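Local coordinates for protein STU0660 (Streptococcus thermophilus, PDB 3ZTH) that belongs to the large Csn2 proteins that take part in CRISPR-mediated bacterial immunity, binds magnesium and probably binds DNA, at residues E272-Y277 and L318-Q323; D266-Y271 and P284-F289; L244-E249 and S292-T297. All coordinates share one frame; numbering follows the deposited sequence.

Contact 1 (E272-Y277 and L318-Q323)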
loop_
_atom_site.group_PDB
_atom_site.type_symbol
_atom_site.label_atom_id
_atom_site.label_comp_id
_atom_site.label_asym_id
_atom_site.label_seq_id
_atom_site.Cartn_x
_atom_site.Cartn_y
_atom_site.Cartn_z
ATOM N N GLU A 272 -58.482 -8.517 26.434
ATOM C CA GLU A 272 -59.314 -8.980 27.538
ATOM C C GLU A 272 -58.892 -8.385 28.873
ATOM O O GLU A 272 -59.741 -7.928 29.639
ATOM C CB GLU A 272 -59.319 -10.513 27.582
ATOM C CG GLU A 272 -60.303 -11.114 26.574
ATOM C CD GLU A 272 -60.060 -12.591 26.284
ATOM O OE1 GLU A 272 -59.795 -13.357 27.240
ATOM O OE2 GLU A 272 -60.144 -12.985 25.097
ATOM N N ARG A 273 -57.587 -8.373 29.145
ATOM C CA ARG A 273 -57.070 -7.807 30.391
ATOM C C ARG A 273 -57.475 -6.345 30.499
ATOM O O ARG A 273 -58.080 -5.931 31.485
ATOM C CB ARG A 273 -55.538 -7.897 30.444
ATOM C CG ARG A 273 -54.965 -9.280 30.701
ATOM C CD ARG A 273 -55.463 -9.844 32.027
ATOM N NE ARG A 273 -54.678 -10.993 32.482
ATOM C CZ ARG A 273 -53.403 -10.930 32.867
ATOM N NH1 ARG A 273 -52.750 -9.774 32.855
ATOM N NH2 ARG A 273 -52.778 -12.027 33.272
ATOM N N VAL A 274 -57.134 -5.568 29.475
ATOM C CA VAL A 274 -57.447 -4.144 29.449
ATOM C C VAL A 274 -58.942 -3.923 29.611
ATOM O O VAL A 274 -59.374 -3.083 30.400
ATOM C CB VAL A 274 -56.962 -3.497 28.127
ATOM C CG1 VAL A 274 -57.375 -2.040 28.056
ATOM C CG2 VAL A 274 -55.453 -3.612 28.032
HETATM N N MSE A 275 -59.731 -4.683 28.865
HETATM C CA MSE A 275 -61.179 -4.565 28.938
HETATM C C MSE A 275 -61.650 -4.707 30.391
HETATM O O MSE A 275 -62.522 -3.967 30.843
HETATM C CB MSE A 275 -61.817 -5.628 28.037
HETATM C CG MSE A 275 -63.335 -5.671 28.044
HETATM SE SE MSE A 275 -64.063 -6.761 26.583
HETATM C CE MSE A 275 -63.513 -8.527 27.192
ATOM N N LYS A 276 -61.056 -5.643 31.129
ATOM C CA LYS A 276 -61.430 -5.849 32.525
ATOM C C LYS A 276 -61.194 -4.591 33.368
ATOM O O LYS A 276 -61.953 -4.300 34.289
ATOM C CB LYS A 276 -60.657 -7.027 33.124
ATOM C CG LYS A 276 -61.012 -7.279 34.580
ATOM C CD LYS A 276 -60.281 -8.471 35.196
ATOM C CE LYS A 276 -60.773 -8.708 36.639
ATOM N NZ LYS A 276 -60.138 -9.875 37.334
ATOM N N TYR A 277 -60.143 -3.844 33.039
ATOM C CA TYR A 277 -59.797 -2.619 33.756
ATOM C C TYR A 277 -60.428 -1.347 33.199
ATOM O O TYR A 277 -60.405 -0.308 33.854
ATOM C CB TYR A 277 -58.285 -2.428 33.762
ATOM C CG TYR A 277 -57.552 -3.241 34.795
ATOM C CD1 TYR A 277 -57.128 -4.537 34.512
ATOM C CD2 TYR A 277 -57.259 -2.705 36.052
ATOM C CE1 TYR A 277 -56.425 -5.282 35.450
ATOM C CE2 TYR A 277 -56.554 -3.442 36.997
ATOM C CZ TYR A 277 -56.139 -4.726 36.685
ATOM O OH TYR A 277 -55.409 -5.450 37.592
ATOM N N LEU A 318 -53.161 3.651 27.777
ATOM C CA LEU A 318 -51.764 3.772 28.173
ATOM C C LEU A 318 -51.604 3.472 29.664
ATOM O O LEU A 318 -50.739 2.683 30.062
ATOM C CB LEU A 318 -51.255 5.186 27.851
ATOM C CG LEU A 318 -49.891 5.736 28.310
ATOM C CD1 LEU A 318 -48.964 4.656 28.782
ATOM C CD2 LEU A 318 -49.263 6.492 27.164
ATOM N N ASN A 319 -52.446 4.097 30.480
ATOM C CA ASN A 319 -52.396 3.911 31.923
ATOM C C ASN A 319 -52.645 2.471 32.310
ATOM O O ASN A 319 -51.933 1.907 33.148
ATOM C CB ASN A 319 -53.427 4.808 32.611
ATOM C CG ASN A 319 -52.964 6.249 32.714
ATOM O OD1 ASN A 319 -51.906 6.612 32.195
ATOM N ND2 ASN A 319 -53.751 7.078 33.390
ATOM N N ILE A 320 -53.657 1.873 31.699
ATOM C CA ILE A 320 -53.996 0.493 31.996
ATOM C C ILE A 320 -52.861 -0.441 31.594
ATOM O O ILE A 320 -52.452 -1.304 32.381
ATOM C CB ILE A 320 -55.323 0.082 31.296
ATOM C CG1 ILE A 320 -56.479 0.906 31.873
ATOM C CG2 ILE A 320 -55.599 -1.387 31.514
ATOM C CD1 ILE A 320 -57.821 0.689 31.190
ATOM N N LEU A 321 -52.332 -0.256 30.384
ATOM C CA LEU A 321 -51.244 -1.106 29.915
ATOM C C LEU A 321 -50.058 -1.027 30.851
ATOM O O LEU A 321 -49.496 -2.060 31.238
ATOM C CB LEU A 321 -50.823 -0.727 28.496
ATOM C CG LEU A 321 -51.779 -1.226 27.408
ATOM C CD1 LEU A 321 -51.333 -0.703 26.060
ATOM C CD2 LEU A 321 -51.826 -2.753 27.409
ATOM N N ASN A 322 -49.672 0.186 31.227
ATOM C CA ASN A 322 -48.550 0.333 32.144
ATOM C C ASN A 322 -48.792 -0.498 33.395
ATOM O O ASN A 322 -47.911 -1.222 33.851
ATOM C CB ASN A 322 -48.354 1.794 32.522
ATOM C CG ASN A 322 -47.214 2.426 31.774
ATOM O OD1 ASN A 322 -47.055 3.648 31.776
ATOM N ND2 ASN A 322 -46.399 1.593 31.126
ATOM N N GLN A 323 -49.998 -0.402 33.939
ATOM C CA GLN A 323 -50.350 -1.158 35.129
ATOM C C GLN A 323 -50.142 -2.663 34.924
ATOM O O GLN A 323 -49.676 -3.351 35.833
ATOM C CB GLN A 323 -51.801 -0.871 35.522
ATOM C CG GLN A 323 -52.201 -1.531 36.821
ATOM C CD GLN A 323 -53.530 -1.045 37.362
ATOM O OE1 GLN A 323 -53.997 -1.528 38.397
ATOM N NE2 GLN A 323 -54.147 -0.084 36.673
#

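Contact 2 (D266-Y271 and P284-F289)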
loop_
_atom_site.group_PDB
_atom_site.type_symbol
_atom_site.label_atom_id
_atom_site.label_comp_id
_atom_site.label_asym_id
_atom_site.label_seq_id
_atom_site.Cartn_x
_atom_site.Cartn_y
_atom_site.Cartn_z
ATOM N N ASP A 266 -49.793 -11.380 23.564
ATOM C CA ASP A 266 -50.678 -11.575 22.422
ATOM C C ASP A 266 -51.739 -10.489 22.534
ATOM O O ASP A 266 -52.097 -10.078 23.643
ATOM C CB ASP A 266 -51.347 -12.951 22.466
ATOM C CG ASP A 266 -50.370 -14.083 22.216
ATOM O OD1 ASP A 266 -49.781 -14.142 21.113
ATOM O OD2 ASP A 266 -50.189 -14.917 23.130
ATOM N N VAL A 267 -52.226 -10.024 21.388
ATOM C CA VAL A 267 -53.235 -8.972 21.332
ATOM C C VAL A 267 -54.559 -9.343 22.010
ATOM O O VAL A 267 -55.105 -8.558 22.785
ATOM C CB VAL A 267 -53.517 -8.575 19.866
ATOM C CG1 VAL A 267 -54.438 -7.368 19.813
ATOM C CG2 VAL A 267 -52.201 -8.287 19.156
ATOM N N GLU A 268 -55.081 -10.529 21.720
ATOM C CA GLU A 268 -56.335 -10.941 22.338
ATOM C C GLU A 268 -56.171 -11.015 23.859
ATOM O O GLU A 268 -57.064 -10.635 24.620
ATOM C CB GLU A 268 -56.785 -12.300 21.792
ATOM C CG GLU A 268 -58.157 -12.747 22.300
ATOM C CD GLU A 268 -59.241 -11.688 22.096
ATOM O OE1 GLU A 268 -59.190 -10.958 21.074
ATOM O OE2 GLU A 268 -60.152 -11.591 22.952
ATOM N N PHE A 269 -55.022 -11.503 24.301
ATOM C CA PHE A 269 -54.755 -11.596 25.723
ATOM C C PHE A 269 -54.859 -10.200 26.352
ATOM O O PHE A 269 -55.587 -10.000 27.320
ATOM C CB PHE A 269 -53.352 -12.174 25.960
ATOM C CG PHE A 269 -52.940 -12.190 27.408
ATOM C CD1 PHE A 269 -53.322 -13.238 28.245
ATOM C CD2 PHE A 269 -52.200 -11.134 27.944
ATOM C CE1 PHE A 269 -52.972 -13.232 29.599
ATOM C CE2 PHE A 269 -51.846 -11.117 29.298
ATOM C CZ PHE A 269 -52.233 -12.169 30.127
HETATM N N MSE A 270 -54.141 -9.238 25.782
HETATM C CA MSE A 270 -54.142 -7.875 26.302
HETATM C C MSE A 270 -55.490 -7.179 26.192
HETATM O O MSE A 270 -55.865 -6.387 27.062
HETATM C CB MSE A 270 -53.080 -7.047 25.592
HETATM C CG MSE A 270 -51.679 -7.583 25.790
HETATM SE SE MSE A 270 -50.350 -6.390 25.059
HETATM C CE MSE A 270 -50.530 -6.851 23.190
ATOM N N TYR A 271 -56.221 -7.469 25.126
ATOM C CA TYR A 271 -57.525 -6.853 24.954
ATOM C C TYR A 271 -58.411 -7.223 26.135
ATOM O O TYR A 271 -59.017 -6.354 26.768
ATOM C CB TYR A 271 -58.181 -7.333 23.666
ATOM C CG TYR A 271 -59.549 -6.743 23.428
ATOM C CD1 TYR A 271 -59.694 -5.443 22.943
ATOM C CD2 TYR A 271 -60.700 -7.481 23.689
ATOM C CE1 TYR A 271 -60.949 -4.893 22.724
ATOM C CE2 TYR A 271 -61.964 -6.944 23.473
ATOM C CZ TYR A 271 -62.080 -5.647 22.991
ATOM O OH TYR A 271 -63.331 -5.105 22.785
ATOM N N PRO A 284 -63.681 -0.416 23.919
ATOM C CA PRO A 284 -63.304 -0.104 22.543
ATOM C C PRO A 284 -63.376 -1.383 21.724
ATOM O O PRO A 284 -63.301 -2.482 22.269
ATOM C CB PRO A 284 -61.872 0.405 22.682
ATOM C CG PRO A 284 -61.847 0.979 24.079
ATOM C CD PRO A 284 -62.600 -0.070 24.856
ATOM N N THR A 285 -63.539 -1.241 20.420
ATOM C CA THR A 285 -63.591 -2.400 19.546
ATOM C C THR A 285 -62.191 -3.014 19.520
ATOM O O THR A 285 -61.199 -2.365 19.887
ATOM C CB THR A 285 -63.988 -1.992 18.107
ATOM O OG1 THR A 285 -63.942 -3.136 17.256
ATOM C CG2 THR A 285 -63.021 -0.966 17.550
ATOM N N ARG A 286 -62.101 -4.262 19.091
ATOM C CA ARG A 286 -60.809 -4.918 19.028
ATOM C C ARG A 286 -59.867 -4.139 18.113
ATOM O O ARG A 286 -58.664 -4.068 18.362
ATOM C CB ARG A 286 -60.982 -6.352 18.530
ATOM C CG ARG A 286 -60.558 -7.383 19.550
ATOM C CD ARG A 286 -61.217 -8.708 19.288
ATOM N NE ARG A 286 -62.535 -8.741 19.899
ATOM C CZ ARG A 286 -62.819 -9.390 21.022
ATOM N NH1 ARG A 286 -61.873 -10.071 21.658
ATOM N NH2 ARG A 286 -64.049 -9.342 21.511
ATOM N N GLU A 287 -60.418 -3.552 17.057
ATOM C CA GLU A 287 -59.613 -2.779 16.131
ATOM C C GLU A 287 -59.246 -1.433 16.758
ATOM O O GLU A 287 -58.117 -0.965 16.624
ATOM C CB GLU A 287 -60.371 -2.562 14.819
ATOM C CG GLU A 287 -59.623 -1.713 13.805
ATOM C CD GLU A 287 -58.257 -2.284 13.450
ATOM O OE1 GLU A 287 -57.903 -3.372 13.954
ATOM O OE2 GLU A 287 -57.530 -1.650 12.658
ATOM N N GLY A 288 -60.202 -0.812 17.442
ATOM C CA GLY A 288 -59.935 0.461 18.085
ATOM C C GLY A 288 -58.872 0.274 19.155
ATOM O O GLY A 288 -58.054 1.154 19.418
ATOM N N PHE A 289 -58.883 -0.894 19.779
ATOM C CA PHE A 289 -57.910 -1.193 20.807
ATOM C C PHE A 289 -56.550 -1.397 20.165
ATOM O O PHE A 289 -55.546 -0.869 20.631
ATOM C CB PHE A 289 -58.300 -2.465 21.561
ATOM C CG PHE A 289 -57.208 -2.994 22.433
ATOM C CD1 PHE A 289 -56.811 -2.295 23.573
ATOM C CD2 PHE A 289 -56.529 -4.153 22.085
ATOM C CE1 PHE A 289 -55.747 -2.745 24.354
ATOM C CE2 PHE A 289 -55.460 -4.613 22.861
ATOM C CZ PHE A 289 -55.071 -3.905 23.997
#

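Contact 3 (L244-E249 and S292-T297)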
loop_
_atom_site.group_PDB
_atom_site.type_symbol
_atom_site.label_atom_id
_atom_site.label_comp_id
_atom_site.label_asym_id
_atom_site.label_seq_id
_atom_site.Cartn_x
_atom_site.Cartn_y
_atom_site.Cartn_z
ATOM N N LEU A 244 -45.068 1.872 13.795
ATOM C CA LEU A 244 -45.167 0.586 14.470
ATOM C C LEU A 244 -46.435 -0.141 14.006
ATOM O O LEU A 244 -47.522 0.429 14.031
ATOM C CB LEU A 244 -45.223 0.809 15.980
ATOM C CG LEU A 244 -45.343 -0.418 16.876
ATOM C CD1 LEU A 244 -44.101 -1.297 16.714
ATOM C CD2 LEU A 244 -45.520 0.038 18.325
ATOM N N LYS A 245 -46.293 -1.391 13.574
ATOM C CA LYS A 245 -47.439 -2.181 13.115
ATOM C C LYS A 245 -47.680 -3.324 14.092
ATOM O O LYS A 245 -46.785 -4.134 14.331
ATOM C CB LYS A 245 -47.175 -2.774 11.720
ATOM C CG LYS A 245 -46.864 -1.757 10.634
ATOM C CD LYS A 245 -48.020 -0.780 10.436
ATOM C CE LYS A 245 -47.631 0.349 9.485
ATOM N NZ LYS A 245 -48.719 1.363 9.303
ATOM N N ILE A 246 -48.882 -3.395 14.649
ATOM C CA ILE A 246 -49.220 -4.457 15.591
ATOM C C ILE A 246 -50.356 -5.345 15.090
ATOM O O ILE A 246 -51.402 -4.844 14.681
ATOM C CB ILE A 246 -49.635 -3.876 16.969
ATOM C CG1 ILE A 246 -48.429 -3.217 17.641
ATOM C CG2 ILE A 246 -50.208 -4.967 17.855
ATOM C CD1 ILE A 246 -48.733 -2.620 18.997
ATOM N N ASP A 247 -50.133 -6.659 15.103
ATOM C CA ASP A 247 -51.157 -7.632 14.710
ATOM C C ASP A 247 -50.971 -8.878 15.573
ATOM O O ASP A 247 -50.033 -8.943 16.369
ATOM C CB ASP A 247 -51.081 -7.990 13.213
ATOM C CG ASP A 247 -49.768 -8.652 12.821
ATOM O OD1 ASP A 247 -49.312 -9.571 13.535
ATOM O OD2 ASP A 247 -49.195 -8.262 11.776
ATOM N N GLU A 248 -51.858 -9.859 15.428
ATOM C CA GLU A 248 -51.769 -11.080 16.226
ATOM C C GLU A 248 -50.455 -11.842 16.079
ATOM O O GLU A 248 -49.948 -12.403 17.048
ATOM C CB GLU A 248 -52.930 -12.035 15.903
ATOM C CG GLU A 248 -54.147 -11.892 16.819
ATOM C CD GLU A 248 -53.818 -12.088 18.310
ATOM O OE1 GLU A 248 -52.621 -12.230 18.669
ATOM O OE2 GLU A 248 -54.766 -12.093 19.128
ATOM N N GLU A 249 -49.901 -11.854 14.875
ATOM C CA GLU A 249 -48.671 -12.578 14.619
ATOM C C GLU A 249 -47.393 -11.973 15.179
ATOM O O GLU A 249 -46.604 -12.679 15.803
ATOM C CB GLU A 249 -48.501 -12.791 13.114
ATOM C CG GLU A 249 -49.694 -13.471 12.477
ATOM C CD GLU A 249 -50.160 -14.676 13.282
ATOM O OE1 GLU A 249 -49.358 -15.623 13.461
ATOM O OE2 GLU A 249 -51.328 -14.672 13.743
ATOM N N SER A 292 -55.070 1.828 19.327
ATOM C CA SER A 292 -54.707 2.566 20.517
ATOM C C SER A 292 -53.383 1.984 21.001
ATOM O O SER A 292 -52.494 2.709 21.451
ATOM C CB SER A 292 -55.794 2.399 21.578
ATOM O OG SER A 292 -55.462 3.107 22.758
ATOM N N LEU A 293 -53.257 0.664 20.874
ATOM C CA LEU A 293 -52.057 -0.059 21.280
ATOM C C LEU A 293 -50.843 0.322 20.417
ATOM O O LEU A 293 -49.708 0.365 20.899
ATOM C CB LEU A 293 -52.321 -1.566 21.195
ATOM C CG LEU A 293 -51.197 -2.537 21.571
ATOM C CD1 LEU A 293 -50.828 -2.412 23.069
ATOM C CD2 LEU A 293 -51.668 -3.945 21.241
ATOM N N GLU A 294 -51.086 0.602 19.141
ATOM C CA GLU A 294 -50.019 0.994 18.227
ATOM C C GLU A 294 -49.525 2.406 18.538
ATOM O O GLU A 294 -48.354 2.724 18.367
ATOM C CB GLU A 294 -50.526 0.947 16.794
ATOM C CG GLU A 294 -49.805 -0.047 15.926
ATOM C CD GLU A 294 -50.547 -0.326 14.628
ATOM O OE1 GLU A 294 -51.047 0.639 14.002
ATOM O OE2 GLU A 294 -50.621 -1.510 14.235
ATOM N N THR A 295 -50.439 3.246 18.994
ATOM C CA THR A 295 -50.130 4.625 19.333
ATOM C C THR A 295 -49.315 4.772 20.614
ATOM O O THR A 295 -48.326 5.495 20.655
ATOM C CB THR A 295 -51.428 5.429 19.535
ATOM O OG1 THR A 295 -52.146 5.494 18.298
ATOM C CG2 THR A 295 -51.121 6.835 20.050
ATOM N N VAL A 296 -49.749 4.069 21.651
ATOM C CA VAL A 296 -49.147 4.156 22.973
ATOM C C VAL A 296 -47.937 3.294 23.305
ATOM O O VAL A 296 -47.097 3.697 24.118
ATOM C CB VAL A 296 -50.222 3.893 24.052
ATOM C CG1 VAL A 296 -49.589 3.886 25.414
ATOM C CG2 VAL A 296 -51.296 4.952 23.988
ATOM N N THR A 297 -47.837 2.117 22.701
ATOM C CA THR A 297 -46.719 1.229 23.005
ATOM C C THR A 297 -45.341 1.893 23.113
ATOM O O THR A 297 -44.585 1.610 24.039
ATOM C CB THR A 297 -46.636 0.081 21.998
ATOM O OG1 THR A 297 -47.782 -0.767 22.161
ATOM C CG2 THR A 297 -45.388 -0.730 22.226
#

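Contact 1 (E272-Y277 and L318-Q323)
Ile320 of helix 312-324 presses its CG2 methyl against Val274 and Tyr277, both in the last turn of helix 267-277. This is apolar helix-helix packing in the C-terminal helical part of the chain, with no hydrogen bond between the two segments. The segment axes come within 9.8 Å and their directions differ by 116°.

Ile320 CG2 lies 3.7 Å from Tyr277 CB, and 3.9 Å separates it from Val274 CG1. The other branch of Ile320 runs out with CG1 anti to the carbonyl carbon, chi1 -65°, and carries CD1 to the end of the opposing helix, 3.8 Å from Tyr277 O. Val274 splits its two methyls between neighbours. CG1 faces Ile320, while CG2, which stands beside the backbone N, meets the tip of Leu321 at 3.8 Å from its CD2.

At the outer margin the Tyr277 ring and the extended Gln323 side chain run roughly perpendicular to each other. Ring and amide planes are turned 62° apart, and the approach to the ring is oblique, made by amide atoms without a bond.

Several neighbours surround this first shell. Ile317 and Leu324 of helix 312-324 also touch Val274, Phe289 and Leu293 of helix 286-296 pack on Val274 and Leu321 respectively, and Phe345 of the second subunit rests on Ile320. Asn319 OD1 accepts a hydrogen bond from Ile331 N, which ties helix 312-324 to the chain that follows it. Beside the tyrosine ring, Gln323 OE1 stands 3.5 Å from Tyr277 CE2.

Contact 2 (D266-Y271 and P284-F289)
Tyr271 reaches from helix 267-277 to the start of helix 286-296, between Arg286 and Phe289. Its CB is 3.9 Å from Phe289 CD2. With CG anti to the backbone N, chi1 179°, the ring is directed toward the start of helix 286-296, and CD1 comes within 3.5 Å of Phe289 CD2. This is an offset edge-to-face pair: the tyrosine edge meets the phenylalanine face, with the planes at 70°. Tyr271 CA sits over that same phenylalanine ring in a CH-pi contact, while Met270 CB and Val267 CG1 touch its far end.

The two helices follow one another in the chain, joined by a loop that ends with Thr285 at the N-cap position of the second, and the tyrosine spans from one to the other. One face of its ring carries Arg286 CG, a CH-pi contact 3.9 Å from the centroid and almost on the ring normal. Further along, Tyr271 CE2 lies against one face of the Arg286 guanidinium, 3.6 Å from Arg286 CZ. At the tip, OH donates to Pro284 O over 2.7 Å, nearly in line with the carbonyl bond, and so fixes the residue just before the N-cap.

Arg286 bends at chi3 and turns its guanidinium edge toward Glu268. The carboxylate, nearly coplanar with it, presents both oxygens to NH1: Glu268 OE2 lies 2.6 Å from Arg286 NH1 in the salt bridge, and OE1 accepts a hydrogen bond from it with its syn lone pair, at 152°. Glu272 OE2 lies close to Glu268 OE2, a pairing of like charges that the arginine would be expected to ease.

Contact 3 (L244-E249 and S292-T297)
The Glu294 carboxylate has Leu244 O over one face, 3.2 Å from Glu294 CD, and it also receives the backbone N-H of Ile246. Ile246 N donates to Glu294 OE2 over 2.6 Å in a nearly straight bond (172°), arriving on the anti side and 24° out of the carboxylate plane. A loop that leaves strand 232-237 of the central, mostly parallel sheet, in a family placed with the P-loop NTPases, is thereby fastened to the last turns of helix 286-296.

The chi1 of Glu294, -118°, lies off the staggered positions, and the chain then runs extended alongside Ile246, the two side chains passing in opposite directions. Ile246 O is 3.5 Å from Glu294 OE2. Both are acceptors, and Arg290 NH1 serves the two of them, by a hydrogen bond to Ile246 O and a salt bridge to OE2. That second partner would help hold the negative charge in place.

Next to this polar group the contact is apolar. Ile246 CD1 reaches 3.6 Å from Leu293 CG, the two side chains crossing at about a right angle, while Leu244 CD2 meets Thr297 CB at 3.8 Å. Lys245 points away from helix 286-296, and its side chain packs on Tyr215 and Tyr219 of helix 212-228. Its side chain is about 6 Å from that of Glu212, a magnesium ligand seen in a structure of this protein but without metal in this chain.

Thr297 OG1, 3.8 Å from Ile246 CD1, donates to Leu293 O over 2.6 Å, and Thr297 N reaches the same oxygen from the opposite face of its plane.

Overall arrangement
All three contacts lie on the same side of the chain's centre. Contact 2 is about 10 Å, centre to centre, from each of the others, and contacts 1 and 3 are about 14 Å apart. Contacts 1 and 2 share helix 267-277, contacts 2 and 3 share helix 286-296, and helix 312-324 enters through contact 1. Along the chain contact 2 is nested inside contact 3, whereas contact 1 alternates with both. Leu318 against Val296 and Met270 against Leu293 help make the packing continuous. Three consecutive helices are thus joined to the loop near the magnesium-binding residues, with the second subunit touching contacts 1 and 3.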